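Long-range contacts in KLLA0C04147p (Kluyveromyces lactis, PDB 5H2D), which binds ergosterol in its OSBP-related domain and probably transfers sterols between membranes: residues Q88-E93 against R191-G196; E127-S132 against F140-V145; A153-S158 against W413-E418. All blocks are in the same frame, centred on the assembly; numbering follows the deposited sequence.

Contact 1 of 3, residues Q88-E93 against R191-G196; sequences QAASFE and RPDSNG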
ATOM      1  N   GLN A  88       4.844  14.037  10.704  1.00 19.00           N
ATOM      2  CA  GLN A  88       5.254  14.057  12.102  1.00 18.63           C
ATOM      3  C   GLN A  88       6.697  13.589  12.237  1.00 20.72           C
ATOM      4  O   GLN A  88       7.512  14.233  12.903  1.00 19.65           O
ATOM      5  CB  GLN A  88       4.319  13.187  12.941  1.00 18.77           C
ATOM      6  CG  GLN A  88       2.909  13.724  13.080  1.00 22.55           C
ATOM      7  CD  GLN A  88       2.117  12.949  14.105  1.00 26.90           C
ATOM      8  OE1 GLN A  88       1.946  11.743  13.980  1.00 26.26           O
ATOM      9  NE2 GLN A  88       1.654  13.635  15.146  1.00 36.36           N
ATOM     10  N   ALA A  89       7.040  12.475  11.587  1.00 17.32           N
ATOM     11  CA  ALA A  89       8.407  11.969  11.641  1.00 18.71           C
ATOM     12  C   ALA A  89       9.407  13.036  11.202  1.00 21.53           C
ATOM     13  O   ALA A  89      10.440  13.243  11.850  1.00 20.54           O
ATOM     14  CB  ALA A  89       8.540  10.718  10.768  1.00 21.71           C
ATOM     15  N   ALA A  90       9.107  13.733  10.099  1.00 20.90           N
ATOM     16  CA  ALA A  90      10.030  14.735   9.582  1.00 20.42           C
ATOM     17  C   ALA A  90      10.277  15.855  10.582  1.00 25.28           C
ATOM     18  O   ALA A  90      11.315  16.524  10.503  1.00 25.20           O
ATOM     19  CB  ALA A  90       9.501  15.325   8.271  1.00 22.60           C
ATOM     20  N   SER A  91       9.359  16.061  11.524  1.00 23.00           N
ATOM     21  CA  SER A  91       9.442  17.201  12.432  1.00 24.47           C
ATOM     22  C   SER A  91      10.352  16.962  13.632  1.00 25.34           C
ATOM     23  O   SER A  91      10.649  17.918  14.361  1.00 26.72           O
ATOM     24  CB  SER A  91       8.040  17.572  12.919  1.00 23.30           C
ATOM     25  OG  SER A  91       7.577  16.643  13.881  1.00 24.43           O
ATOM     26  N   PHE A  92      10.815  15.736  13.856  1.00 22.58           N
ATOM     27  CA  PHE A  92      11.598  15.408  15.044  1.00 23.49           C
ATOM     28  C   PHE A  92      13.092  15.499  14.743  1.00 27.52           C
ATOM     29  O   PHE A  92      13.578  14.913  13.772  1.00 25.72           O
ATOM     30  CB  PHE A  92      11.227  14.011  15.556  1.00 23.79           C
ATOM     31  CG  PHE A  92       9.768  13.869  15.897  1.00 23.18           C
ATOM     32  CD1 PHE A  92       9.142  14.805  16.704  1.00 26.75           C
ATOM     33  CD2 PHE A  92       9.009  12.825  15.384  1.00 20.44           C
ATOM     34  CE1 PHE A  92       7.795  14.697  17.008  1.00 23.89           C
ATOM     35  CE2 PHE A  92       7.658  12.712  15.688  1.00 21.97           C
ATOM     36  CZ  PHE A  92       7.050  13.646  16.495  1.00 25.15           C
ATOM     37  N   GLU A  93      13.824  16.245  15.579  1.00 24.61           N
ATOM     38  CA  GLU A  93      15.257  16.392  15.346  1.00 27.58           C
ATOM     39  C   GLU A  93      16.012  15.102  15.637  1.00 23.52           C
ATOM     40  O   GLU A  93      17.064  14.845  15.045  1.00 23.41           O
ATOM     41  CB  GLU A  93      15.802  17.546  16.190  1.00 30.34           C
ATOM     42  CG  GLU A  93      15.525  17.411  17.675  1.00 29.89           C
ATOM     43  CD  GLU A  93      16.510  16.491  18.362  1.00 28.07           C
ATOM     44  OE1 GLU A  93      17.597  16.263  17.788  1.00 32.55           O
ATOM     45  OE2 GLU A  93      16.199  15.988  19.468  1.00 29.92           O
ATOM     46  N   ARG A 191      12.953  13.972   4.484  1.00 18.75           N
ATOM     47  CA  ARG A 191      13.693  15.235   4.482  1.00 19.20           C
ATOM     48  C   ARG A 191      13.415  15.947   5.804  1.00 17.78           C
ATOM     49  O   ARG A 191      12.400  16.645   5.926  1.00 18.61           O
ATOM     50  CB  ARG A 191      13.274  16.109   3.295  1.00 20.62           C
ATOM     51  CG  ARG A 191      13.869  15.659   1.963  1.00 19.66           C
ATOM     52  CD  ARG A 191      13.261  16.393   0.778  1.00 22.65           C
ATOM     53  NE  ARG A 191      11.939  15.884   0.425  1.00 21.21           N
ATOM     54  CZ  ARG A 191      11.729  14.761  -0.266  1.00 20.07           C
ATOM     55  NH1 ARG A 191      12.748  14.013  -0.671  1.00 21.26           N
ATOM     56  NH2 ARG A 191      10.489  14.382  -0.544  1.00 16.83           N
ATOM     57  N   PRO A 192      14.286  15.813   6.809  1.00 21.84           N
ATOM     58  CA  PRO A 192      13.936  16.279   8.158  1.00 22.37           C
ATOM     59  C   PRO A 192      13.869  17.793   8.252  1.00 25.10           C
ATOM     60  O   PRO A 192      14.583  18.517   7.555  1.00 25.32           O
ATOM     61  CB  PRO A 192      15.075  15.731   9.026  1.00 23.44           C
ATOM     62  CG  PRO A 192      15.732  14.662   8.198  1.00 22.81           C
ATOM     63  CD  PRO A 192      15.582  15.120   6.783  1.00 21.08           C
ATOM     64  N   ASP A 193      13.005  18.266   9.156  1.00 23.74           N
ATOM     65  CA  ASP A 193      12.892  19.702   9.385  1.00 26.67           C
ATOM     66  C   ASP A 193      14.198  20.285   9.902  1.00 28.41           C
ATOM     67  O   ASP A 193      14.485  21.463   9.666  1.00 30.76           O
ATOM     68  CB  ASP A 193      11.762  20.002  10.374  1.00 23.42           C
ATOM     69  CG  ASP A 193      10.386  19.811   9.772  1.00 29.49           C
ATOM     70  OD1 ASP A 193      10.287  19.641   8.539  1.00 29.34           O
ATOM     71  OD2 ASP A 193       9.398  19.845  10.532  1.00 29.43           O
ATOM     72  N   SER A 194      14.999  19.482  10.597  1.00 28.09           N
ATOM     73  CA  SER A 194      16.259  19.962  11.145  1.00 29.75           C
ATOM     74  C   SER A 194      17.107  18.773  11.563  1.00 29.62           C
ATOM     75  O   SER A 194      16.602  17.663  11.777  1.00 27.02           O
ATOM     76  CB  SER A 194      16.028  20.889  12.341  1.00 33.88           C
ATOM     77  OG  SER A 194      15.617  20.142  13.474  1.00 33.67           O
ATOM     78  N   ASN A 195      18.409  19.028  11.693  1.00 32.42           N
ATOM     79  CA  ASN A 195      19.361  18.061  12.232  1.00 32.97           C
ATOM     80  C   ASN A 195      19.323  16.750  11.446  1.00 36.53           C
ATOM     81  O   ASN A 195      19.022  15.678  11.977  1.00 38.13           O
ATOM     82  CB  ASN A 195      19.104  17.809  13.720  1.00 34.63           C
ATOM     83  CG  ASN A 195      20.209  17.000  14.364  1.00 38.10           C
ATOM     84  OD1 ASN A 195      21.394  17.262  14.140  1.00 44.54           O
ATOM     85  ND2 ASN A 195      19.833  15.995  15.148  1.00 34.25           N
ATOM     86  N   GLY A 196      19.639  16.854  10.162  1.00 33.20           N
ATOM     87  CA  GLY A 196      19.764  15.670   9.341  1.00 30.39           C
ATOM     88  C   GLY A 196      19.621  15.958   7.864  1.00 28.21           C
ATOM     89  O   GLY A 196      18.729  16.706   7.446  1.00 27.61           O
TER
HETATM   90  O   HOH W   1      13.666  17.270  11.982  1.00 25.46           O
HETATM   91  O   HOH W   2      13.103  19.475  13.983  1.00 31.65           O

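Contact 2 of 3, residues E127-S132 against F140-V145; sequences ETFEYS and FFTEQV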
ATOM      1  N   GLU A 127      -1.629  -1.445 -16.684  1.00  9.62           N
ATOM      2  CA  GLU A 127      -2.603  -0.672 -15.928  1.00  8.44           C
ATOM      3  C   GLU A 127      -1.873   0.284 -14.991  1.00  8.87           C
ATOM      4  O   GLU A 127      -0.794  -0.023 -14.477  1.00  9.59           O
ATOM      5  CB  GLU A 127      -3.515  -1.608 -15.135  1.00  9.79           C
ATOM      6  CG  GLU A 127      -4.730  -0.914 -14.507  1.00 10.40           C
ATOM      7  CD  GLU A 127      -5.758  -1.870 -13.904  1.00 11.52           C
ATOM      8  OE1 GLU A 127      -6.512  -1.433 -13.005  1.00 11.18           O
ATOM      9  OE2 GLU A 127      -5.842  -3.036 -14.333  1.00 11.77           O
ATOM     10  N   THR A 128      -2.443   1.469 -14.797  1.00  9.40           N
ATOM     11  CA  THR A 128      -1.861   2.463 -13.917  1.00 10.20           C
ATOM     12  C   THR A 128      -2.895   2.929 -12.904  1.00  9.55           C
ATOM     13  O   THR A 128      -4.095   2.734 -13.078  1.00  9.17           O
ATOM     14  CB  THR A 128      -1.341   3.682 -14.695  1.00 10.25           C
ATOM     15  OG1 THR A 128      -2.424   4.251 -15.455  1.00 10.56           O
ATOM     16  CG2 THR A 128      -0.235   3.279 -15.651  1.00 10.68           C
ATOM     17  N   PHE A 129      -2.413   3.551 -11.833  1.00  8.96           N
ATOM     18  CA  PHE A 129      -3.331   4.194 -10.906  1.00  8.22           C
ATOM     19  C   PHE A 129      -2.631   5.397 -10.294  1.00  8.87           C
ATOM     20  O   PHE A 129      -1.515   5.283  -9.786  1.00  9.69           O
ATOM     21  CB  PHE A 129      -3.828   3.222  -9.814  1.00  9.18           C
ATOM     22  CG  PHE A 129      -4.681   3.895  -8.748  1.00  9.05           C
ATOM     23  CD1 PHE A 129      -5.929   4.414  -9.069  1.00  9.29           C
ATOM     24  CD2 PHE A 129      -4.231   4.019  -7.437  1.00  9.12           C
ATOM     25  CE1 PHE A 129      -6.698   5.052  -8.110  1.00 10.29           C
ATOM     26  CE2 PHE A 129      -5.010   4.649  -6.472  1.00 10.03           C
ATOM     27  CZ  PHE A 129      -6.243   5.166  -6.816  1.00  9.45           C
ATOM     28  N   GLU A 130      -3.280   6.553 -10.376  1.00 10.31           N
ATOM     29  CA  GLU A 130      -2.775   7.767  -9.753  1.00 11.04           C
ATOM     30  C   GLU A 130      -3.708   8.199  -8.636  1.00  9.58           C
ATOM     31  O   GLU A 130      -4.911   7.918  -8.666  1.00  9.85           O
ATOM     32  CB  GLU A 130      -2.659   8.899 -10.770  1.00 12.09           C
ATOM     33  CG  GLU A 130      -3.986   9.236 -11.425  1.00 11.06           C
ATOM     34  CD  GLU A 130      -3.979  10.630 -12.054  1.00 11.02           C
ATOM     35  OE1 GLU A 130      -4.476  11.565 -11.388  1.00 13.41           O
ATOM     36  OE2 GLU A 130      -3.451  10.766 -13.188  1.00 13.55           O
ATOM     37  N   TYR A 131      -3.144   8.879  -7.641  1.00  9.93           N
ATOM     38  CA  TYR A 131      -3.947   9.402  -6.537  1.00  9.03           C
ATOM     39  C   TYR A 131      -3.159  10.523  -5.876  1.00 12.78           C
ATOM     40  O   TYR A 131      -2.089  10.281  -5.304  1.00 11.93           O
ATOM     41  CB  TYR A 131      -4.280   8.291  -5.541  1.00 10.60           C
ATOM     42  CG  TYR A 131      -5.148   8.647  -4.354  1.00 10.03           C
ATOM     43  CD1 TYR A 131      -6.534   8.694  -4.476  1.00 12.05           C
ATOM     44  CD2 TYR A 131      -4.588   8.861  -3.097  1.00 11.22           C
ATOM     45  CE1 TYR A 131      -7.341   8.982  -3.382  1.00 12.25           C
ATOM     46  CE2 TYR A 131      -5.388   9.143  -1.991  1.00 10.48           C
ATOM     47  CZ  TYR A 131      -6.755   9.201  -2.143  1.00 12.10           C
ATOM     48  OH  TYR A 131      -7.541   9.468  -1.053  1.00 11.90           O
ATOM     49  N   SER A 132      -3.673  11.747  -5.964  1.00 11.33           N
ATOM     50  CA  SER A 132      -3.040  12.878  -5.306  1.00 12.50           C
ATOM     51  C   SER A 132      -3.978  13.442  -4.255  1.00 10.32           C
ATOM     52  O   SER A 132      -5.205  13.363  -4.381  1.00 12.82           O
ATOM     53  CB  SER A 132      -2.664  13.964  -6.315  1.00 11.32           C
ATOM     54  OG  SER A 132      -1.720  13.472  -7.250  1.00 14.42           O
ATOM     55  N   PHE A 140       0.672  10.023  -5.487  1.00 11.19           N
ATOM     56  CA  PHE A 140       0.959   8.599  -5.579  1.00 11.53           C
ATOM     57  C   PHE A 140       0.747   8.142  -7.012  1.00 11.07           C
ATOM     58  O   PHE A 140      -0.252   8.499  -7.639  1.00 10.56           O
ATOM     59  CB  PHE A 140       0.029   7.797  -4.649  1.00 12.05           C
ATOM     60  CG  PHE A 140       0.061   6.299  -4.870  1.00 10.56           C
ATOM     61  CD1 PHE A 140       0.951   5.501  -4.153  1.00 11.90           C
ATOM     62  CD2 PHE A 140      -0.809   5.692  -5.768  1.00 12.52           C
ATOM     63  CE1 PHE A 140       0.976   4.123  -4.350  1.00 11.63           C
ATOM     64  CE2 PHE A 140      -0.787   4.308  -5.960  1.00 11.85           C
ATOM     65  CZ  PHE A 140       0.102   3.536  -5.242  1.00 10.96           C
ATOM     66  N   PHE A 141       1.661   7.319  -7.517  1.00 11.49           N
ATOM     67  CA  PHE A 141       1.500   6.753  -8.845  1.00  9.52           C
ATOM     68  C   PHE A 141       1.998   5.317  -8.844  1.00 11.26           C
ATOM     69  O   PHE A 141       2.989   4.999  -8.178  1.00 10.70           O
ATOM     70  CB  PHE A 141       2.267   7.542  -9.912  1.00 10.11           C
ATOM     71  CG  PHE A 141       2.073   6.993 -11.284  1.00  9.38           C
ATOM     72  CD1 PHE A 141       0.846   7.127 -11.922  1.00  9.79           C
ATOM     73  CD2 PHE A 141       3.081   6.287 -11.913  1.00 12.96           C
ATOM     74  CE1 PHE A 141       0.643   6.592 -13.187  1.00  9.42           C
ATOM     75  CE2 PHE A 141       2.884   5.747 -13.180  1.00 12.37           C
ATOM     76  CZ  PHE A 141       1.660   5.905 -13.812  1.00 11.61           C
ATOM     77  N   THR A 142       1.322   4.457  -9.605  1.00 10.36           N
ATOM     78  CA  THR A 142       1.753   3.069  -9.708  1.00 11.25           C
ATOM     79  C   THR A 142       1.417   2.538 -11.097  1.00  9.93           C
ATOM     80  O   THR A 142       0.425   2.946 -11.715  1.00 10.05           O
ATOM     81  CB  THR A 142       1.106   2.199  -8.602  1.00 10.54           C
ATOM     82  OG1 THR A 142       1.577   0.853  -8.700  1.00 10.56           O
ATOM     83  CG2 THR A 142      -0.416   2.188  -8.734  1.00 11.03           C
ATOM     84  N   GLU A 143       2.275   1.637 -11.591  1.00  9.89           N
ATOM     85  CA  GLU A 143       2.079   0.951 -12.863  1.00 10.58           C
ATOM     86  C   GLU A 143       2.226  -0.546 -12.639  1.00  9.91           C
ATOM     87  O   GLU A 143       3.119  -0.984 -11.907  1.00  9.77           O
ATOM     88  CB  GLU A 143       3.094   1.403 -13.926  1.00 10.88           C
ATOM     89  CG  GLU A 143       2.980   0.658 -15.257  1.00  9.99           C
ATOM     90  CD  GLU A 143       3.971   1.156 -16.317  1.00 12.84           C
ATOM     91  OE1 GLU A 143       3.871   0.712 -17.474  1.00 14.29           O
ATOM     92  OE2 GLU A 143       4.837   1.989 -15.993  1.00 13.42           O
ATOM     93  N   GLN A 144       1.361  -1.333 -13.282  1.00  8.81           N
ATOM     94  CA  GLN A 144       1.531  -2.787 -13.283  1.00  8.91           C
ATOM     95  C   GLN A 144       2.635  -3.100 -14.292  1.00 10.58           C
ATOM     96  O   GLN A 144       2.423  -3.027 -15.505  1.00 10.33           O
ATOM     97  CB  GLN A 144       0.215  -3.482 -13.617  1.00  8.64           C
ATOM     98  CG  GLN A 144       0.249  -4.996 -13.361  1.00  9.20           C
ATOM     99  CD  GLN A 144       0.258  -5.350 -11.884  1.00  8.89           C
ATOM    100  OE1 GLN A 144       0.300  -4.480 -11.008  1.00  9.30           O
ATOM    101  NE2 GLN A 144       0.227  -6.664 -11.598  1.00  9.87           N
ATOM    102  N   VAL A 145       3.835  -3.424 -13.781  1.00 10.16           N
ATOM    103  CA  VAL A 145       5.015  -3.624 -14.629  1.00 10.89           C
ATOM    104  C   VAL A 145       5.199  -5.066 -15.085  1.00 12.36           C
ATOM    105  O   VAL A 145       5.981  -5.316 -16.022  1.00 14.63           O
ATOM    106  CB  VAL A 145       6.277  -3.117 -13.897  1.00 11.18           C
ATOM    107  CG1 VAL A 145       6.198  -1.611 -13.713  1.00 14.18           C
ATOM    108  CG2 VAL A 145       6.439  -3.800 -12.548  1.00 11.61           C
TER

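Contact 3 of 3, residues A153-S158 against W413-E418; sequences ATWTES and WKFNGE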
ATOM      1  N   ALA A 153       4.823  -1.431  -9.510  1.00  8.77           N
ATOM      2  CA  ALA A 153       5.839  -0.490  -9.055  1.00  9.83           C
ATOM      3  C   ALA A 153       5.141   0.782  -8.604  1.00 11.40           C
ATOM      4  O   ALA A 153       4.215   1.243  -9.271  1.00 10.76           O
ATOM      5  CB  ALA A 153       6.828  -0.156 -10.174  1.00 10.93           C
ATOM      6  N   THR A 154       5.595   1.371  -7.495  1.00 10.84           N
ATOM      7  CA  THR A 154       4.975   2.591  -6.986  1.00 10.47           C
ATOM      8  C   THR A 154       5.980   3.732  -6.887  1.00 10.76           C
ATOM      9  O   THR A 154       7.195   3.530  -6.877  1.00 11.56           O
ATOM     10  CB  THR A 154       4.356   2.412  -5.596  1.00 10.64           C
ATOM     11  OG1 THR A 154       5.400   2.424  -4.615  1.00 11.62           O
ATOM     12  CG2 THR A 154       3.553   1.105  -5.499  1.00 12.93           C
ATOM     13  N   TRP A 155       5.443   4.941  -6.768  1.00 10.21           N
ATOM     14  CA  TRP A 155       6.283   6.127  -6.574  1.00 10.21           C
ATOM     15  C   TRP A 155       5.405   7.195  -5.939  1.00 12.14           C
ATOM     16  O   TRP A 155       4.497   7.713  -6.600  1.00 12.16           O
ATOM     17  CB  TRP A 155       6.849   6.603  -7.909  1.00 12.48           C
ATOM     18  CG  TRP A 155       8.145   7.379  -7.840  1.00 13.13           C
ATOM     19  CD1 TRP A 155       8.294   8.737  -7.879  1.00 16.61           C
ATOM     20  CD2 TRP A 155       9.464   6.829  -7.803  1.00 13.90           C
ATOM     21  NE1 TRP A 155       9.629   9.068  -7.847  1.00 16.84           N
ATOM     22  CE2 TRP A 155      10.368   7.914  -7.797  1.00 16.68           C
ATOM     23  CE3 TRP A 155       9.969   5.524  -7.767  1.00 15.40           C
ATOM     24  CZ2 TRP A 155      11.750   7.732  -7.748  1.00 17.35           C
ATOM     25  CZ3 TRP A 155      11.336   5.342  -7.726  1.00 15.83           C
ATOM     26  CH2 TRP A 155      12.215   6.443  -7.717  1.00 15.68           C
ATOM     27  N   THR A 156       5.667   7.512  -4.669  1.00 11.50           N
ATOM     28  CA  THR A 156       4.920   8.511  -3.913  1.00 11.96           C
ATOM     29  C   THR A 156       5.861   9.643  -3.525  1.00 13.33           C
ATOM     30  O   THR A 156       6.998   9.394  -3.111  1.00 12.49           O
ATOM     31  CB  THR A 156       4.297   7.921  -2.640  1.00 12.93           C
ATOM     32  OG1 THR A 156       3.618   6.693  -2.958  1.00 15.29           O
ATOM     33  CG2 THR A 156       3.283   8.879  -2.055  1.00 12.87           C
ATOM     34  N   GLU A 157       5.394  10.882  -3.660  1.00 13.86           N
ATOM     35  CA  GLU A 157       6.235  12.039  -3.378  1.00 15.52           C
ATOM     36  C   GLU A 157       5.460  13.104  -2.618  1.00 12.33           C
ATOM     37  O   GLU A 157       4.277  13.331  -2.872  1.00 13.69           O
ATOM     38  CB  GLU A 157       6.796  12.626  -4.671  1.00 14.76           C
ATOM     39  CG  GLU A 157       7.638  11.654  -5.465  1.00 15.90           C
ATOM     40  CD  GLU A 157       7.839  12.137  -6.875  1.00 19.58           C
ATOM     41  OE1 GLU A 157       6.977  11.837  -7.732  1.00 17.69           O
ATOM     42  OE2 GLU A 157       8.839  12.847  -7.118  1.00 20.64           O
ATOM     43  N   SER A 158       6.152  13.780  -1.703  1.00 14.60           N
ATOM     44  CA  SER A 158       5.584  14.795  -0.835  1.00 13.55           C
ATOM     45  C   SER A 158       6.705  15.752  -0.492  1.00 14.14           C
ATOM     46  O   SER A 158       7.885  15.412  -0.677  1.00 17.09           O
ATOM     47  CB  SER A 158       5.009  14.165   0.448  1.00 17.34           C
ATOM     48  OG  SER A 158       4.057  14.984   1.102  1.00 22.18           O
ATOM     49  N   TRP A 413      12.369  -0.436  -9.364  1.00 15.38           N
ATOM     50  CA  TRP A 413      11.666   0.178 -10.483  1.00 13.20           C
ATOM     51  C   TRP A 413      11.780   1.687 -10.343  1.00 14.22           C
ATOM     52  O   TRP A 413      11.173   2.283  -9.449  1.00 13.51           O
ATOM     53  CB  TRP A 413      10.210  -0.278 -10.517  1.00 13.76           C
ATOM     54  CG  TRP A 413      10.093  -1.732 -10.808  1.00 12.61           C
ATOM     55  CD1 TRP A 413       9.930  -2.740  -9.903  1.00 13.82           C
ATOM     56  CD2 TRP A 413      10.152  -2.350 -12.094  1.00 15.43           C
ATOM     57  NE1 TRP A 413       9.875  -3.951 -10.546  1.00 14.79           N
ATOM     58  CE2 TRP A 413       9.997  -3.740 -11.896  1.00 13.82           C
ATOM     59  CE3 TRP A 413      10.285  -1.862 -13.399  1.00 16.02           C
ATOM     60  CZ2 TRP A 413      10.000  -4.647 -12.955  1.00 17.96           C
ATOM     61  CZ3 TRP A 413      10.288  -2.771 -14.455  1.00 16.66           C
ATOM     62  CH2 TRP A 413      10.153  -4.144 -14.222  1.00 16.87           C
ATOM     63  N   LYS A 414      12.574   2.297 -11.219  1.00 14.69           N
ATOM     64  CA  LYS A 414      12.843   3.729 -11.163  1.00 14.67           C
ATOM     65  C   LYS A 414      11.811   4.470 -12.007  1.00 12.75           C
ATOM     66  O   LYS A 414      11.753   4.297 -13.227  1.00 14.79           O
ATOM     67  CB  LYS A 414      14.259   4.024 -11.648  1.00 17.06           C
ATOM     68  CG  LYS A 414      14.665   5.475 -11.463  1.00 20.41           C
ATOM     69  CD  LYS A 414      16.106   5.693 -11.903  1.00 22.37           C
ATOM     70  CE  LYS A 414      16.596   7.075 -11.520  1.00 27.44           C
ATOM     71  NZ  LYS A 414      15.791   8.141 -12.161  1.00 36.05           N
ATOM     72  N   PHE A 415      10.997   5.284 -11.349  1.00 12.10           N
ATOM     73  CA  PHE A 415      10.069   6.177 -12.037  1.00 13.88           C
ATOM     74  C   PHE A 415      10.839   7.055 -13.018  1.00 17.08           C
ATOM     75  O   PHE A 415      11.889   7.604 -12.677  1.00 17.39           O
ATOM     76  CB  PHE A 415       9.342   7.011 -10.976  1.00 13.40           C
ATOM     77  CG  PHE A 415       8.292   7.961 -11.502  1.00 14.55           C
ATOM     78  CD1 PHE A 415       7.134   7.490 -12.093  1.00 16.01           C
ATOM     79  CD2 PHE A 415       8.443   9.329 -11.326  1.00 15.69           C
ATOM     80  CE1 PHE A 415       6.155   8.381 -12.538  1.00 18.99           C
ATOM     81  CE2 PHE A 415       7.483  10.221 -11.758  1.00 16.53           C
ATOM     82  CZ  PHE A 415       6.333   9.751 -12.372  1.00 16.79           C
ATOM     83  N   ASN A 416      10.339   7.170 -14.252  1.00 16.42           N
ATOM     84  CA  ASN A 416      11.081   7.942 -15.250  1.00 16.42           C
ATOM     85  C   ASN A 416      10.806   9.440 -15.183  1.00 18.20           C
ATOM     86  O   ASN A 416      11.395  10.193 -15.966  1.00 19.20           O
ATOM     87  CB  ASN A 416      10.835   7.411 -16.674  1.00 17.88           C
ATOM     88  CG  ASN A 416       9.396   7.562 -17.155  1.00 17.91           C
ATOM     89  OD1 ASN A 416       8.618   8.383 -16.665  1.00 17.87           O
ATOM     90  ND2 ASN A 416       9.044   6.744 -18.144  1.00 25.99           N
ATOM     91  N   GLY A 417       9.972   9.891 -14.250  1.00 16.44           N
ATOM     92  CA  GLY A 417       9.748  11.308 -14.021  1.00 19.29           C
ATOM     93  C   GLY A 417       8.865  12.011 -15.026  1.00 18.46           C
ATOM     94  O   GLY A 417       8.726  13.238 -14.948  1.00 24.28           O
ATOM     95  N   GLU A 418       8.240  11.280 -15.950  1.00 17.34           N
ATOM     96  CA  GLU A 418       7.499  11.891 -17.048  1.00 20.93           C
ATOM     97  C   GLU A 418       5.996  11.957 -16.832  1.00 19.38           C
ATOM     98  O   GLU A 418       5.333  12.793 -17.455  1.00 16.35           O
ATOM     99  CB  GLU A 418       7.759  11.119 -18.341  1.00 23.71           C
ATOM    100  CG  GLU A 418       9.219  11.035 -18.687  1.00 27.32           C
ATOM    101  CD  GLU A 418       9.517  11.701 -19.991  1.00 40.63           C
ATOM    102  OE1 GLU A 418       9.070  11.170 -21.037  1.00 47.26           O
ATOM    103  OE2 GLU A 418      10.182  12.761 -19.970  1.00 41.13           O
TER
HETATM  104  O   HOH W   3       9.496   1.599  -7.378  1.00 15.60           O

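Contact 1 of 3, residues Q88-E93 against R191-G196
Ala90 and Ser91, by helix 84-90, meet Pro192 and Asp193 in the connection between strands 178-190 and 199-203, so this is a loop-to-loop junction at the edge of the OSBP-related domain. Two direct hydrogen bonds hold it. Asp193 N reaches Ala90 O at 2.8 Å and almost straight, 175° at the hydrogen. Farther along, Asn195 ND2 donates to Glu93 O over 3.0 Å, approaching from above the carbonyl plane; the side chains of Glu93 and Asn195 run side by side in the same direction, their carboxylate and amide planes 31° apart.

Water fills in between. Water 1 lies 2.9 Å from Ala90 O and accepts from Ser194 N, while water 2 joins Ser91 O to Ser194 OG.

Charge is settled elsewhere: Asp193 OD1 takes a salt bridge from Lys160 and a hydrogen bond from Gln9, and Arg191 pairs with Glu198 and Asp162. Within residues 88-93, Ser91 OG folds back onto Gln88 O at 2.6 Å, on a lone pair in the carbonyl plane. Among the plain contacts, Pro192 CA lies 3.5 Å from Ala90 O, and Asp193 OD2 rests 3.3 Å from Ser91 CA.

Contact 2 of 3, residues E127-S132 against F140-V145
Phe129 and Phe140 meet edge to edge on one face of a beta hairpin, their side chains crossing at about a right angle. CD2 of Phe129 comes within 3.8 Å of CE2 of Phe140, each atom lying near the plane of the other ring. Thr142, the hydrogen-bonded partner of Phe129, fills in next to them. Its OG1 stands anti to the backbone N (chi1 -178°), which sends the hydroxyl to Ala153 O on the next strand and tucks CG2 between N and the carbonyl carbon. From there CG2 sits at the edge of the Phe129 ring, 3.7 Å from Phe129 CB.

The other face carries Thr128, Glu130, Phe141 and Glu143. Phe141 is paired with Glu130, yet with CG anti to N (chi1 -178°) its ring leans along the neighbouring strand, so that CZ lies 3.7 Å from CG2 of Thr128 and CD1 passes CB of Glu130. The carboxylate of Glu130 turns away from the hairpin to Arg423 and Tyr419.

Between the two faces the strands are almost exactly antiparallel, 176° between their directions. Phe129 with Thr142 and Tyr131 with Phe140 each exchange two hydrogen bonds, and Gln144 N to Glu127 O, at 2.8 Å, closes the far end.

Strand 138-146 is sandwiched in the sheet between strand 128-133 and strand 151-157, which bonds to it through Trp155 and Ala153. Helix 72-77 lies over the face of Phe129, Phe140 and Thr142, with the side chain of Phe140 about 9 Å from the bound ergosterol; helix 419-424 packs Trp420 against Glu130 and Phe141 on the other.

Contact 3 of 3, residues A153-S158 against W413-E418
The small hairpin of strands 400-404 and 411-415 lies on strand 151-157, and Trp155, Ala153, Phe415 and Trp413 make the join. Phe415 lies against the indole of Trp155: its CB sits over the face of the five-membered ring as a CH-pi contact, though its exact closeness is doubtful. The phenyl ring follows in an offset stack on that same five-membered ring, centroids 4.6 Å apart and planes inclined by 26°. CD1 of Trp155 meets CD2 of Phe415 at 3.5 Å. With CG of Trp155 anti to the backbone N (chi1 -154°), the indole stands out from its strand toward the hairpin, and its CZ3 comes within 3.5 Å of Trp413 O. Two residues before Trp155, Ala153 CB presses on Trp413 CB at 3.4 Å.

No direct hydrogen bond crosses here. Strand 151-157 belongs to the curled antiparallel barrel wall of the OSBP-family fold, and its backbone is already bonded to strands 138-146 and 161-173, so the hairpin is laid on its surface; strand 413-415 crosses strand 153-157 at -42°. One polar link goes through water 3, 3.0 Å from Thr154 O and 2.8 Å from Trp413 O. An alanine at Trp155 is likely to strip the Phe415 ring of its stacking partner and open a gap between barrel and hairpin.

Trp155 also stacks with Phe164, while Trp413 NE1 bonds to Glu166. Beyond Phe415 the chain bends in an Asx turn: Asn416 OD1 accepts from Glu418 N, and Gly417 N lies above one face of the Phe415 ring, toward its rim.

Contact 2 is fully buried and closer to the sterol than contact 3; contacts 1 and 3 are only partly buried, contact 1 being far from the chain's centre. Contacts 2 and 3 share a sheet: strands 138-146 and 151-157 are neighbours, tied by Thr142 OG1 to Ala153 O and Phe141 O to Trp155 N, and Val145 packs on Trp413. Chemistry changes with place. Main-chain bonding and close-packed side chains build contact 2, aromatic stacking with a water bridge joins the hairpin in contact 3, and loop polar groups and water make contact 1. Arg191 NH2 to Ser158 O connects contact 1 to contact 3, whereas contacts 1 and 2 stay about 12 Å apart at their nearest atoms.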